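Long-range contact in putative methyl-accepting chemotaxis signal transduction protein (Campylobacter jejuni, PDB 6W3T), which probably senses amino-acid-like ligands through a periplasmic dCache-type domain and relays the signal to the chemotaxis machinery: residues A78-L83 against G158-S163. Numbering follows the deposited sequence.
Sequences ALNVYL and GVDIPS. With NVA (norvaline), chain C.
Asp160 gathers Tyr82, Asn80 and the amino group of a bound norvaline around one carboxylate. Its OD2 accepts the ligand N at 2.6 Å and, through the anti lone pair, Asn80 ND2 at 3.0 Å; the amide and carboxylate planes stand nearly perpendicular, 87° apart. The other oxygen, OD1, takes the Tyr82 hydroxyl on its syn side (OH to OD1 2.6 Å), somewhat out of the carboxylate plane. With both oxygens engaged, the carboxylate's rotation is fixed, and its negative charge probably complements an ammonium group on the ligand. Tyr82 has chi1 at 42°, between the backbone N and the carbonyl carbon, which lays its ring over the neighbouring strand: Gly158 CA makes a CH-pi contact with one face, 3.9 Å from the centroid, while the norvaline side chain covers the opposite face.

Asp133 hydrogen-bonds the norvaline through OD1 and also accepts Asn80 ND2 through OD2, while Thr142 OG1, a second-shell partner, holds Asp160 OD1. The backbones supporting these groups run antiparallel: Tyr82 and Gly158 exchange N-H...O bonds, Asp160 N reaches Asn80 O at 2.9 Å, and Leu79 N bonds to Asp160 O beyond. On the opposite face of the sheet, Val81 CG1 meets Val159 CG2 at 4.2 Å.

This pairing joins strands 80-84 and 152-162, first and last in chain order but adjacent mid-sheet in the Cache module, probably the membrane-distal one as in other dCache domains. Trp115 stacks edge-to-face with Tyr82, whereas Val81, Val159 and Ile161 pack against the long helix 4-48; strands 90-94 and 139-149 flank the pair.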
loop_
_atom_site.group_PDB
_atom_site.type_symbol
_atom_site.label_atom_id
_atom_site.label_comp_id
_atom_site.label_asym_id
_atom_site.label_seq_id
_atom_site.Cartn_x
_atom_site.Cartn_y
_atom_site.Cartn_z
ATOM N N ALA A 78 10.396 -4.006 9.090
ATOM C CA ALA A 78 10.475 -3.781 7.659
ATOM C C ALA A 78 11.377 -4.834 7.016
ATOM O O ALA A 78 12.180 -5.499 7.674
ATOM C CB ALA A 78 10.991 -2.367 7.355
ATOM N N LEU A 79 11.240 -4.979 5.707
ATOM C CA LEU A 79 12.123 -5.896 4.998
ATOM C C LEU A 79 13.488 -5.256 4.739
ATOM O O LEU A 79 14.530 -5.864 5.010
ATOM C CB LEU A 79 11.468 -6.331 3.691
ATOM C CG LEU A 79 12.105 -7.549 3.024
ATOM C CD1 LEU A 79 11.853 -8.810 3.864
ATOM C CD2 LEU A 79 11.589 -7.730 1.609
ATOM N N ASN A 80 13.493 -4.037 4.200
ATOM C CA ASN A 80 14.701 -3.258 3.936
ATOM C C ASN A 80 14.460 -1.813 4.326
ATOM O O ASN A 80 13.362 -1.286 4.115
ATOM C CB ASN A 80 15.108 -3.246 2.461
ATOM C CG ASN A 80 15.305 -4.611 1.897
ATOM O OD1 ASN A 80 16.217 -5.335 2.304
ATOM N ND2 ASN A 80 14.475 -4.969 0.911
ATOM N N VAL A 81 15.500 -1.170 4.854
ATOM C CA VAL A 81 15.515 0.273 5.072
ATOM C C VAL A 81 16.878 0.795 4.630
ATOM O O VAL A 81 17.914 0.231 4.998
ATOM C CB VAL A 81 15.253 0.654 6.543
ATOM C CG1 VAL A 81 15.321 2.189 6.713
ATOM C CG2 VAL A 81 13.924 0.083 7.045
ATOM N N TYR A 82 16.889 1.875 3.855
ATOM C CA TYR A 82 18.133 2.237 3.191
ATOM C C TYR A 82 18.164 3.725 2.869
ATOM O O TYR A 82 17.136 4.407 2.861
ATOM C CB TYR A 82 18.342 1.402 1.917
ATOM C CG TYR A 82 17.100 1.204 1.075
ATOM C CD1 TYR A 82 16.181 0.191 1.372
ATOM C CD2 TYR A 82 16.841 2.025 -0.016
ATOM C CE1 TYR A 82 15.037 0.008 0.596
ATOM C CE2 TYR A 82 15.713 1.854 -0.793
ATOM C CZ TYR A 82 14.814 0.847 -0.481
ATOM O OH TYR A 82 13.697 0.694 -1.256
ATOM N N LEU A 83 19.374 4.206 2.594
ATOM C CA LEU A 83 19.626 5.573 2.159
ATOM C C LEU A 83 20.450 5.514 0.874
ATOM O O LEU A 83 21.573 5.002 0.883
ATOM C CB LEU A 83 20.368 6.360 3.248
ATOM C CG LEU A 83 20.696 7.831 2.962
ATOM C CD1 LEU A 83 19.425 8.651 2.756
ATOM C CD2 LEU A 83 21.525 8.405 4.106
ATOM N N GLY A 158 14.692 5.031 1.735
ATOM C CA GLY A 158 13.729 4.057 1.246
ATOM C C GLY A 158 13.341 3.079 2.329
ATOM O O GLY A 158 14.187 2.639 3.110
ATOM N N VAL A 159 12.051 2.733 2.362
ATOM C CA VAL A 159 11.519 1.765 3.317
ATOM C C VAL A 159 10.659 0.753 2.561
ATOM O O VAL A 159 9.670 1.137 1.928
ATOM C CB VAL A 159 10.692 2.448 4.415
ATOM C CG1 VAL A 159 10.015 1.399 5.300
ATOM C CG2 VAL A 159 11.587 3.420 5.238
ATOM N N ASP A 160 11.022 -0.532 2.635
ATOM C CA ASP A 160 10.299 -1.590 1.929
ATOM C C ASP A 160 9.430 -2.355 2.924
ATOM O O ASP A 160 9.951 -2.962 3.869
ATOM C CB ASP A 160 11.256 -2.568 1.240
ATOM C CG ASP A 160 12.093 -1.926 0.148
ATOM O OD1 ASP A 160 11.774 -0.793 -0.299
ATOM O OD2 ASP A 160 13.066 -2.586 -0.284
ATOM N N ILE A 161 8.127 -2.341 2.713
ATOM C CA ILE A 161 7.185 -3.137 3.501
ATOM C C ILE A 161 6.664 -4.257 2.612
ATOM O O ILE A 161 6.260 -3.989 1.474
ATOM C CB ILE A 161 6.023 -2.274 4.033
ATOM C CG1 ILE A 161 6.568 -1.010 4.717
ATOM C CG2 ILE A 161 5.097 -3.096 4.992
ATOM C CD1 ILE A 161 7.327 -1.294 6.032
ATOM N N PRO A 162 6.683 -5.517 3.059
ATOM C CA PRO A 162 6.114 -6.596 2.235
ATOM C C PRO A 162 4.670 -6.295 1.869
ATOM O O PRO A 162 3.843 -6.007 2.732
ATOM C CB PRO A 162 6.215 -7.831 3.137
ATOM C CG PRO A 162 7.329 -7.544 4.057
ATOM C CD PRO A 162 7.329 -6.037 4.276
ATOM N N SER A 163 4.383 -6.329 0.569
ATOM C CA SER A 163 3.022 -6.145 0.098
ATOM C C SER A 163 2.088 -7.197 0.677
ATOM O O SER A 163 0.887 -6.953 0.789
ATOM C CB SER A 163 2.993 -6.194 -1.428
ATOM O OG SER A 163 3.617 -7.380 -1.884
HETATM N N NVA C . 13.629 -2.683 -2.835
HETATM C CA NVA C . 14.627 -1.770 -3.390
HETATM C CB NVA C . 15.990 -1.854 -2.689
HETATM C CG NVA C . 17.003 -0.742 -2.951
HETATM C CD NVA C . 18.155 -0.973 -2.007
HETATM C C NVA C . 14.835 -2.148 -4.843
HETATM O O NVA C . 14.531 -3.218 -5.390
HETATM O OXT NVA C . 15.431 -1.182 -5.602
#